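Local coordinates for putative diflavin flavoprotein A 3 (Synechocystis sp., PDB 6H0C) that probably passes electrons from NADH to oxygen, reducing it to water, this chain being the flavodiiron core of the longer protein, at residues Phe17-Leu25 with Ser58-Leu67; Arg24-Gln34 with Pro380-Glu389. All coordinates share one frame; numbering follows the deposited sequence.

Contact 1. Residues Phe17-Leu25 with Ser58-Leu67; sequences FRSRTWDRL and SFTDNFVGTL
With CG beside its own backbone N (chi1 -64°), Phe59 swings its ring across toward strand 14-21 and under Ser19 CB, while chi1 of -62° on Ser19 sets OG toward a bridging water. The result is a CH-pi contact, with Ser19 CB 3.8 Å from the centroid of the Phe59 ring and 23° off its normal. The rim of the same ring is met by the methyl of Thr21, which lies in its plane, CG2 at 3.9 Å from Phe59 CZ. Leu25, past the end of the strand, lays CD1 against Ser58 CB at 3.6 Å.

Toward the start of the strand the partners come from the helix itself. Phe63 brings CE1 within 4.1 Å of Phe17 CB, which lies at the edge of the Phe63 ring. Phe17 and Leu67 cross at about a right angle, with Phe17 CZ 3.9 Å from Leu67 CD1. Ile7 of strand 4-11 packs on Phe17 and on Thr66, so two adjacent strands share this helix.

One polar link spans the gap: a water is hydrogen-bonded to Ser19 OG (3.1 Å) and donates to Phe59 O. Arg20 turns away from the helix and pairs with Asp4 and Asp181. Helix 60-70 packs over the part of the metallo-beta-lactamase-like sheet formed by strands 4-11, 14-21 and 37-45. Its grip on strand 14-21 is mostly apolar, and the buried hydroxyl of Ser19 is served by water rather than by a direct bond to the helix.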
loop_
_atom_site.group_PDB
_atom_site.type_symbol
_atom_site.label_atom_id
_atom_site.label_comp_id
_atom_site.label_asym_id
_atom_site.label_seq_id
_atom_site.Cartn_x
_atom_site.Cartn_y
_atom_site.Cartn_z
ATOM N N PHE A 17 5.989 -3.762 -18.869
ATOM C CA PHE A 17 5.743 -2.406 -19.342
ATOM C C PHE A 17 5.969 -1.479 -18.162
ATOM O O PHE A 17 5.123 -1.416 -17.268
ATOM C CB PHE A 17 4.306 -2.240 -19.874
ATOM C CG PHE A 17 4.016 -3.011 -21.132
ATOM C CD1 PHE A 17 3.884 -2.353 -22.344
ATOM C CD2 PHE A 17 3.859 -4.389 -21.104
ATOM C CE1 PHE A 17 3.615 -3.057 -23.519
ATOM C CE2 PHE A 17 3.591 -5.100 -22.272
ATOM C CZ PHE A 17 3.468 -4.426 -23.483
ATOM N N ARG A 18 7.101 -0.784 -18.124
ATOM C CA ARG A 18 7.362 0.118 -17.005
ATOM C C ARG A 18 6.947 1.542 -17.367
ATOM O O ARG A 18 7.609 2.201 -18.167
ATOM C CB ARG A 18 8.842 0.083 -16.588
ATOM C CG ARG A 18 9.380 -1.324 -16.324
ATOM C CD ARG A 18 10.541 -1.316 -15.345
ATOM N NE ARG A 18 11.601 -0.401 -15.761
ATOM C CZ ARG A 18 12.418 0.229 -14.921
ATOM N NH1 ARG A 18 13.350 1.052 -15.392
ATOM N NH2 ARG A 18 12.303 0.038 -13.606
ATOM N N SER A 19 5.840 2.004 -16.790
ATOM C CA SER A 19 5.463 3.411 -16.908
ATOM C C SER A 19 6.380 4.224 -16.006
ATOM O O SER A 19 6.354 4.072 -14.780
ATOM C CB SER A 19 4.001 3.626 -16.532
ATOM O OG SER A 19 3.153 2.899 -17.406
ATOM N N ARG A 20 7.200 5.078 -16.610
ATOM C CA ARG A 20 8.254 5.739 -15.856
ATOM C C ARG A 20 7.994 7.228 -15.697
ATOM O O ARG A 20 7.552 7.891 -16.635
ATOM C CB ARG A 20 9.611 5.508 -16.534
ATOM C CG ARG A 20 9.931 4.039 -16.811
ATOM C CD ARG A 20 11.372 3.854 -17.281
ATOM N NE ARG A 20 11.643 4.613 -18.497
ATOM C CZ ARG A 20 12.858 4.964 -18.904
ATOM N NH1 ARG A 20 13.922 4.623 -18.185
ATOM N NH2 ARG A 20 13.010 5.659 -20.028
ATOM N N THR A 21 8.260 7.740 -14.495
ATOM C CA THR A 21 8.270 9.181 -14.255
ATOM C C THR A 21 9.553 9.557 -13.510
ATOM O O THR A 21 9.921 8.916 -12.524
ATOM C CB THR A 21 7.018 9.659 -13.459
ATOM O OG1 THR A 21 7.056 11.082 -13.321
ATOM C CG2 THR A 21 6.946 9.028 -12.070
ATOM N N TRP A 22 10.254 10.574 -13.999
ATOM C CA TRP A 22 11.490 10.999 -13.353
ATOM C C TRP A 22 11.179 11.995 -12.238
ATOM O O TRP A 22 11.958 12.161 -11.303
ATOM C CB TRP A 22 12.466 11.596 -14.375
ATOM C CG TRP A 22 13.259 10.541 -15.113
ATOM C CD1 TRP A 22 14.459 9.983 -14.730
ATOM C CD2 TRP A 22 12.898 9.904 -16.341
ATOM N NE1 TRP A 22 14.862 9.045 -15.657
ATOM C CE2 TRP A 22 13.922 8.978 -16.652
ATOM C CE3 TRP A 22 11.805 10.021 -17.205
ATOM C CZ2 TRP A 22 13.883 8.182 -17.792
ATOM C CZ3 TRP A 22 11.768 9.231 -18.343
ATOM C CH2 TRP A 22 12.802 8.325 -18.628
ATOM N N ASP A 23 10.021 12.639 -12.332
ATOM C CA ASP A 23 9.594 13.602 -11.323
ATOM C C ASP A 23 8.655 12.984 -10.297
ATOM O O ASP A 23 7.961 11.998 -10.578
ATOM C CB ASP A 23 8.904 14.785 -11.989
ATOM C CG ASP A 23 9.735 15.385 -13.098
ATOM O OD1 ASP A 23 9.191 15.567 -14.206
ATOM O OD2 ASP A 23 10.932 15.665 -12.862
ATOM N N ARG A 24 8.630 13.566 -9.104
ATOM C CA ARG A 24 7.617 13.204 -8.126
ATOM C C ARG A 24 6.277 13.734 -8.625
ATOM O O ARG A 24 6.186 14.882 -9.078
ATOM C CB ARG A 24 7.953 13.765 -6.748
ATOM C CG ARG A 24 6.921 13.437 -5.689
ATOM C CD ARG A 24 7.332 14.015 -4.353
ATOM N NE ARG A 24 7.641 15.436 -4.483
ATOM C CZ ARG A 24 7.928 16.240 -3.466
ATOM N NH1 ARG A 24 7.955 15.769 -2.222
ATOM N NH2 ARG A 24 8.187 17.520 -3.694
ATOM N N LEU A 25 5.244 12.897 -8.569
ATOM C CA LEU A 25 3.937 13.295 -9.075
ATOM C C LEU A 25 2.911 13.520 -7.950
ATOM O O LEU A 25 1.952 14.274 -8.130
ATOM C CB LEU A 25 3.418 12.253 -10.080
ATOM C CG LEU A 25 4.241 12.065 -11.366
ATOM C CD1 LEU A 25 3.494 11.225 -12.402
ATOM C CD2 LEU A 25 4.671 13.394 -11.966
ATOM N N SER A 58 -1.998 8.971 -13.714
ATOM C CA SER A 58 -0.917 9.746 -14.331
ATOM C C SER A 58 -0.426 9.094 -15.611
ATOM O O SER A 58 0.210 9.746 -16.430
ATOM C CB SER A 58 0.271 9.900 -13.379
ATOM O OG SER A 58 -0.134 10.397 -12.126
ATOM N N PHE A 59 -0.710 7.801 -15.767
ATOM C CA PHE A 59 -0.082 7.001 -16.810
ATOM C C PHE A 59 -1.073 6.407 -17.793
ATOM O O PHE A 59 -0.673 5.821 -18.807
ATOM C CB PHE A 59 0.731 5.862 -16.193
ATOM C CG PHE A 59 1.886 6.324 -15.357
ATOM C CD1 PHE A 59 2.959 6.978 -15.935
ATOM C CD2 PHE A 59 1.908 6.081 -13.992
ATOM C CE1 PHE A 59 4.027 7.390 -15.170
ATOM C CE2 PHE A 59 2.970 6.485 -13.221
ATOM C CZ PHE A 59 4.031 7.143 -13.808
ATOM N N THR A 60 -2.357 6.555 -17.486
ATOM C CA THR A 60 -3.418 5.900 -18.244
ATOM C C THR A 60 -3.238 5.980 -19.766
ATOM O O THR A 60 -3.208 4.955 -20.442
ATOM C CB THR A 60 -4.794 6.488 -17.887
ATOM O OG1 THR A 60 -5.032 6.342 -16.477
ATOM C CG2 THR A 60 -5.893 5.776 -18.679
ATOM N N ASP A 61 -3.088 7.189 -20.299
ATOM C CA ASP A 61 -3.130 7.384 -21.748
ATOM C C ASP A 61 -1.879 6.927 -22.487
ATOM O O ASP A 61 -1.997 6.340 -23.563
ATOM C CB ASP A 61 -3.412 8.848 -22.066
ATOM C CG ASP A 61 -4.777 9.265 -21.608
ATOM O OD1 ASP A 61 -5.605 8.364 -21.367
ATOM O OD2 ASP A 61 -5.029 10.474 -21.480
ATOM N N ASN A 62 -0.695 7.190 -21.935
ATOM C CA ASN A 62 0.536 6.654 -22.520
ATOM C C ASN A 62 0.492 5.149 -22.535
ATOM O O ASN A 62 0.917 4.503 -23.497
ATOM C CB ASN A 62 1.776 7.097 -21.744
ATOM C CG ASN A 62 2.236 8.477 -22.118
ATOM O OD1 ASN A 62 1.617 9.153 -22.943
ATOM N ND2 ASN A 62 3.323 8.921 -21.497
ATOM N N PHE A 63 -0.011 4.594 -21.440
ATOM C CA PHE A 63 -0.013 3.156 -21.283
ATOM C C PHE A 63 -0.940 2.491 -22.288
ATOM O O PHE A 63 -0.529 1.579 -23.011
ATOM C CB PHE A 63 -0.420 2.754 -19.869
ATOM C CG PHE A 63 -0.545 1.269 -19.695
ATOM C CD1 PHE A 63 0.589 0.479 -19.559
ATOM C CD2 PHE A 63 -1.786 0.659 -19.694
ATOM C CE1 PHE A 63 0.487 -0.898 -19.405
ATOM C CE2 PHE A 63 -1.898 -0.713 -19.542
ATOM C CZ PHE A 63 -0.762 -1.494 -19.398
ATOM N N VAL A 64 -2.194 2.937 -22.318
ATOM C CA VAL A 64 -3.174 2.329 -23.209
ATOM C C VAL A 64 -2.741 2.570 -24.647
ATOM O O VAL A 64 -2.861 1.690 -25.496
ATOM C CB VAL A 64 -4.594 2.880 -22.974
ATOM C CG1 VAL A 64 -5.538 2.438 -24.090
ATOM C CG2 VAL A 64 -5.107 2.415 -21.627
ATOM N N GLY A 65 -2.206 3.761 -24.896
ATOM C CA GLY A 65 -1.721 4.127 -26.212
ATOM C C GLY A 65 -0.609 3.205 -26.652
ATOM O O GLY A 65 -0.596 2.739 -27.786
ATOM N N THR A 66 0.316 2.928 -25.742
ATOM C CA THR A 66 1.440 2.047 -26.031
ATOM C C THR A 66 1.022 0.588 -26.176
ATOM O O THR A 66 1.432 -0.104 -27.109
ATOM C CB THR A 66 2.497 2.143 -24.935
ATOM O OG1 THR A 66 3.069 3.451 -24.955
ATOM C CG2 THR A 66 3.585 1.122 -25.169
ATOM N N LEU A 67 0.205 0.124 -25.242
ATOM C CA LEU A 67 -0.237 -1.263 -25.233
ATOM C C LEU A 67 -0.933 -1.655 -26.534
ATOM O O LEU A 67 -0.628 -2.692 -27.118
ATOM C CB LEU A 67 -1.169 -1.507 -24.047
ATOM C CG LEU A 67 -1.610 -2.954 -23.836
ATOM C CD1 LEU A 67 -0.385 -3.864 -23.701
ATOM C CD2 LEU A 67 -2.529 -3.069 -22.611
HETATM O O HOH W 1 2.197 5.198 -19.307
#

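Contact 2. Residues Arg24-Gln34 with Pro380-Glu389; sequences RLKFEIEYGLQ and PTDQTLKMCE
Phe27 offers one ring face to the start of helix 382-404, and the backbone covers it: Asp382 N lies 3.5 Å from Phe27 CD1, with the Thr381 carbonyl carbon over the same face. Next to it Leu385 pushes CD1 against the main chain of the loop, 3.4 Å from Phe27 C. Ile29 extends the apolar strip, its CD1 4.4 Å from Leu385 CB. The same methyl also makes a van der Waals contact with a carboxylate oxygen, Ile29 CD1 to Glu389 OE2 at 3.4 Å.

The one direct polar bond is a weak salt bridge, Arg24 NH2 to Asp382 OD2 at 3.3 Å. It is nearly straight (166° at the hydrogen), and OD2 sits at the guanidinium edge although the two planes are 77° apart. A bend at chi3 (52°) leaves the guanidinium flanked by Phe27 CD1 over its centre and, toward the rim of the other face, Gln34 NE2, which probably restricts its rotation.

Further out, Phe27 is the centre of an inverse gamma turn that shapes the loop. On the helix side Thr381 is the N-cap residue, and its N donates to Thr384 OG1 at 2.8 Å. Glu389 OE1 forms a salt bridge with Lys282, and OE2 a weak one with Lys386. This is an interdomain seam of the flavodiiron core, where a loop of the metallo-beta-lactamase-like part meets the C-terminal helix of the flavodoxin-like fold.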
loop_
_atom_site.group_PDB
_atom_site.type_symbol
_atom_site.label_atom_id
_atom_site.label_comp_id
_atom_site.label_asym_id
_atom_site.label_seq_id
_atom_site.Cartn_x
_atom_site.Cartn_y
_atom_site.Cartn_z
ATOM N N ARG A 24 8.630 13.566 -9.104
ATOM C CA ARG A 24 7.617 13.204 -8.126
ATOM C C ARG A 24 6.277 13.734 -8.625
ATOM O O ARG A 24 6.186 14.882 -9.078
ATOM C CB ARG A 24 7.953 13.765 -6.748
ATOM C CG ARG A 24 6.921 13.437 -5.689
ATOM C CD ARG A 24 7.332 14.015 -4.353
ATOM N NE ARG A 24 7.641 15.436 -4.483
ATOM C CZ ARG A 24 7.928 16.240 -3.466
ATOM N NH1 ARG A 24 7.955 15.769 -2.222
ATOM N NH2 ARG A 24 8.187 17.520 -3.694
ATOM N N LEU A 25 5.244 12.897 -8.569
ATOM C CA LEU A 25 3.937 13.295 -9.075
ATOM C C LEU A 25 2.911 13.520 -7.950
ATOM O O LEU A 25 1.952 14.274 -8.130
ATOM C CB LEU A 25 3.418 12.253 -10.080
ATOM C CG LEU A 25 4.241 12.065 -11.366
ATOM C CD1 LEU A 25 3.494 11.225 -12.402
ATOM C CD2 LEU A 25 4.671 13.394 -11.966
ATOM N N LYS A 26 3.112 12.876 -6.799
ATOM C CA LYS A 26 2.219 13.051 -5.650
ATOM C C LYS A 26 2.991 13.472 -4.396
ATOM O O LYS A 26 4.125 13.050 -4.190
ATOM C CB LYS A 26 1.441 11.764 -5.332
ATOM C CG LYS A 26 1.176 10.794 -6.483
ATOM C CD LYS A 26 0.730 9.434 -5.906
ATOM C CE LYS A 26 0.468 8.376 -6.973
ATOM N NZ LYS A 26 -0.848 8.570 -7.648
ATOM N N PHE A 27 2.366 14.289 -3.553
ATOM C CA PHE A 27 2.932 14.584 -2.242
ATOM C C PHE A 27 2.589 13.451 -1.289
ATOM O O PHE A 27 1.642 13.540 -0.504
ATOM C CB PHE A 27 2.420 15.920 -1.689
ATOM C CG PHE A 27 2.863 17.107 -2.484
ATOM C CD1 PHE A 27 4.191 17.521 -2.461
ATOM C CD2 PHE A 27 1.960 17.809 -3.268
ATOM C CE1 PHE A 27 4.612 18.622 -3.205
ATOM C CE2 PHE A 27 2.371 18.908 -4.013
ATOM C CZ PHE A 27 3.700 19.317 -3.981
ATOM N N GLU A 28 3.345 12.369 -1.384
ATOM C CA GLU A 28 3.218 11.286 -0.426
ATOM C C GLU A 28 4.603 10.996 0.105
ATOM O O GLU A 28 5.574 11.115 -0.634
ATOM C CB GLU A 28 2.585 10.061 -1.070
ATOM C CG GLU A 28 1.135 10.292 -1.435
ATOM C CD GLU A 28 0.553 9.140 -2.206
ATOM O OE1 GLU A 28 1.242 8.108 -2.347
ATOM O OE2 GLU A 28 -0.595 9.270 -2.679
ATOM N N ILE A 29 4.697 10.664 1.388
ATOM C CA ILE A 29 5.996 10.579 2.058
ATOM C C ILE A 29 6.949 9.621 1.326
ATOM O O ILE A 29 8.161 9.847 1.294
ATOM C CB ILE A 29 5.827 10.146 3.553
ATOM C CG1 ILE A 29 7.069 10.474 4.380
ATOM C CG2 ILE A 29 5.488 8.676 3.672
ATOM C CD1 ILE A 29 7.241 11.937 4.641
ATOM N N GLU A 30 6.404 8.584 0.693
ATOM C CA GLU A 30 7.257 7.562 0.082
ATOM C C GLU A 30 8.037 8.060 -1.140
ATOM O O GLU A 30 9.019 7.437 -1.532
ATOM C CB GLU A 30 6.426 6.339 -0.309
ATOM C CG GLU A 30 5.460 6.592 -1.449
ATOM C CD GLU A 30 4.307 5.613 -1.441
ATOM O OE1 GLU A 30 4.379 4.577 -2.147
ATOM O OE2 GLU A 30 3.328 5.882 -0.717
ATOM N N TYR A 31 7.613 9.174 -1.736
ATOM C CA TYR A 31 8.353 9.767 -2.857
ATOM C C TYR A 31 9.366 10.808 -2.370
ATOM O O TYR A 31 9.898 11.586 -3.162
ATOM C CB TYR A 31 7.387 10.396 -3.883
ATOM C CG TYR A 31 6.380 9.400 -4.405
ATOM C CD1 TYR A 31 6.780 8.344 -5.214
ATOM C CD2 TYR A 31 5.036 9.494 -4.063
ATOM C CE1 TYR A 31 5.865 7.403 -5.679
ATOM C CE2 TYR A 31 4.113 8.558 -4.521
ATOM C CZ TYR A 31 4.536 7.515 -5.328
ATOM O OH TYR A 31 3.635 6.580 -5.785
ATOM N N GLY A 32 9.647 10.788 -1.069
ATOM C CA GLY A 32 10.475 11.799 -0.432
ATOM C C GLY A 32 11.888 11.976 -0.962
ATOM O O GLY A 32 12.430 13.076 -0.902
ATOM N N LEU A 33 12.493 10.908 -1.474
ATOM C CA LEU A 33 13.851 10.996 -2.007
ATOM C C LEU A 33 13.856 11.603 -3.409
ATOM O O LEU A 33 14.916 11.847 -3.984
ATOM C CB LEU A 33 14.521 9.615 -2.018
ATOM C CG LEU A 33 14.543 8.911 -0.655
ATOM C CD1 LEU A 33 15.319 7.609 -0.708
ATOM C CD2 LEU A 33 15.112 9.843 0.406
ATOM N N GLN A 34 12.663 11.836 -3.946
ATOM C CA GLN A 34 12.479 12.452 -5.263
ATOM C C GLN A 34 13.409 11.893 -6.333
ATOM O O GLN A 34 14.095 12.643 -7.025
ATOM C CB GLN A 34 12.652 13.961 -5.159
ATOM C CG GLN A 34 11.683 14.587 -4.175
ATOM C CD GLN A 34 11.563 16.077 -4.364
ATOM O OE1 GLN A 34 11.590 16.573 -5.489
ATOM N NE2 GLN A 34 11.433 16.805 -3.263
ATOM N N PRO A 380 -2.908 17.940 0.866
ATOM C CA PRO A 380 -1.620 18.043 1.554
ATOM C C PRO A 380 -0.535 18.550 0.623
ATOM O O PRO A 380 -0.577 18.251 -0.569
ATOM C CB PRO A 380 -1.332 16.603 1.983
ATOM C CG PRO A 380 -2.669 15.943 2.009
ATOM C CD PRO A 380 -3.459 16.575 0.918
ATOM N N THR A 381 0.416 19.308 1.160
ATOM C CA THR A 381 1.557 19.779 0.383
ATOM C C THR A 381 2.840 19.208 0.951
ATOM O O THR A 381 2.810 18.440 1.912
ATOM C CB THR A 381 1.663 21.310 0.380
ATOM O OG1 THR A 381 2.072 21.758 1.680
ATOM C CG2 THR A 381 0.324 21.939 0.013
ATOM N N ASP A 382 3.965 19.597 0.362
ATOM C CA ASP A 382 5.268 19.138 0.828
ATOM C C ASP A 382 5.470 19.442 2.309
ATOM O O ASP A 382 5.917 18.587 3.073
ATOM C CB ASP A 382 6.384 19.788 0.014
ATOM C CG ASP A 382 7.624 18.928 -0.057
ATOM O OD1 ASP A 382 7.703 17.931 0.694
ATOM O OD2 ASP A 382 8.519 19.249 -0.869
ATOM N N GLN A 383 5.131 20.658 2.722
ATOM C CA GLN A 383 5.376 21.029 4.099
ATOM C C GLN A 383 4.362 20.354 5.020
ATOM O O GLN A 383 4.677 20.067 6.176
ATOM C CB GLN A 383 5.355 22.539 4.277
ATOM C CG GLN A 383 6.313 22.993 5.370
ATOM C CD GLN A 383 6.303 24.493 5.587
ATOM O OE1 GLN A 383 6.126 25.276 4.646
ATOM N NE2 GLN A 383 6.493 24.904 6.836
ATOM N N THR A 384 3.159 20.088 4.508
ATOM C CA THR A 384 2.169 19.300 5.250
ATOM C C THR A 384 2.789 18.005 5.739
ATOM O O THR A 384 2.738 17.686 6.921
ATOM C CB THR A 384 0.940 18.932 4.401
ATOM O OG1 THR A 384 0.340 20.111 3.864
ATOM C CG2 THR A 384 -0.078 18.200 5.250
ATOM N N LEU A 385 3.381 17.264 4.807
ATOM C CA LEU A 385 3.984 15.976 5.116
ATOM C C LEU A 385 5.081 16.119 6.159
ATOM O O LEU A 385 5.171 15.307 7.074
ATOM C CB LEU A 385 4.552 15.325 3.855
ATOM C CG LEU A 385 3.568 15.012 2.727
ATOM C CD1 LEU A 385 4.297 14.363 1.554
ATOM C CD2 LEU A 385 2.474 14.116 3.242
ATOM N N LYS A 386 5.910 17.153 6.023
ATOM C CA LYS A 386 7.039 17.335 6.931
ATOM C C LYS A 386 6.548 17.670 8.332
ATOM O O LYS A 386 7.115 17.213 9.327
ATOM C CB LYS A 386 7.978 18.425 6.418
ATOM C CG LYS A 386 8.511 18.162 5.016
ATOM C CD LYS A 386 9.285 16.852 4.942
ATOM C CE LYS A 386 10.596 16.938 5.709
ATOM N NZ LYS A 386 11.366 15.670 5.629
ATOM N N MET A 387 5.484 18.462 8.401
ATOM C CA MET A 387 4.857 18.799 9.677
ATOM C C MET A 387 4.293 17.544 10.350
ATOM O O MET A 387 4.525 17.310 11.534
ATOM C CB MET A 387 3.758 19.851 9.474
ATOM C CG MET A 387 2.915 20.126 10.711
ATOM S SD MET A 387 1.488 19.028 10.894
ATOM C CE MET A 387 0.312 19.741 9.740
ATOM N N CYS A 388 3.565 16.731 9.591
ATOM C CA CYS A 388 3.031 15.476 10.118
ATOM C C CYS A 388 4.142 14.525 10.578
ATOM O O CYS A 388 4.047 13.903 11.640
ATOM C CB CYS A 388 2.157 14.786 9.067
ATOM S SG CYS A 388 0.606 15.647 8.743
ATOM N N GLU A 389 5.186 14.408 9.767
ATOM C CA GLU A 389 6.325 13.577 10.112
ATOM C C GLU A 389 6.909 14.063 11.433
ATOM O O GLU A 389 7.224 13.264 12.313
ATOM C CB GLU A 389 7.368 13.608 8.984
ATOM C CG GLU A 389 8.604 12.754 9.224
ATOM C CD GLU A 389 9.514 12.672 7.999
ATOM O OE1 GLU A 389 10.477 11.879 8.020
ATOM O OE2 GLU A 389 9.272 13.400 7.015
#

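Overall arrangement
One side of each contact comes from a continuous run, residues 17-34, overlapping at Arg24 and Leu25; the contact centres are about 21 Å apart. Contact 1 lies within the metallo-beta-lactamase-like part: it is mostly buried, joins a strand to the helix on its own sheet, and relies on aromatic and aliphatic packing plus a bridging water. Contact 2, only partly buried, joins that part to the flavodoxin-like domain, bringing together segments 346 residues apart in sequence, and adds a charged pair to its apolar strip. The shared corner of chain turns an apolar side chain to its own domain and a charged one to the other.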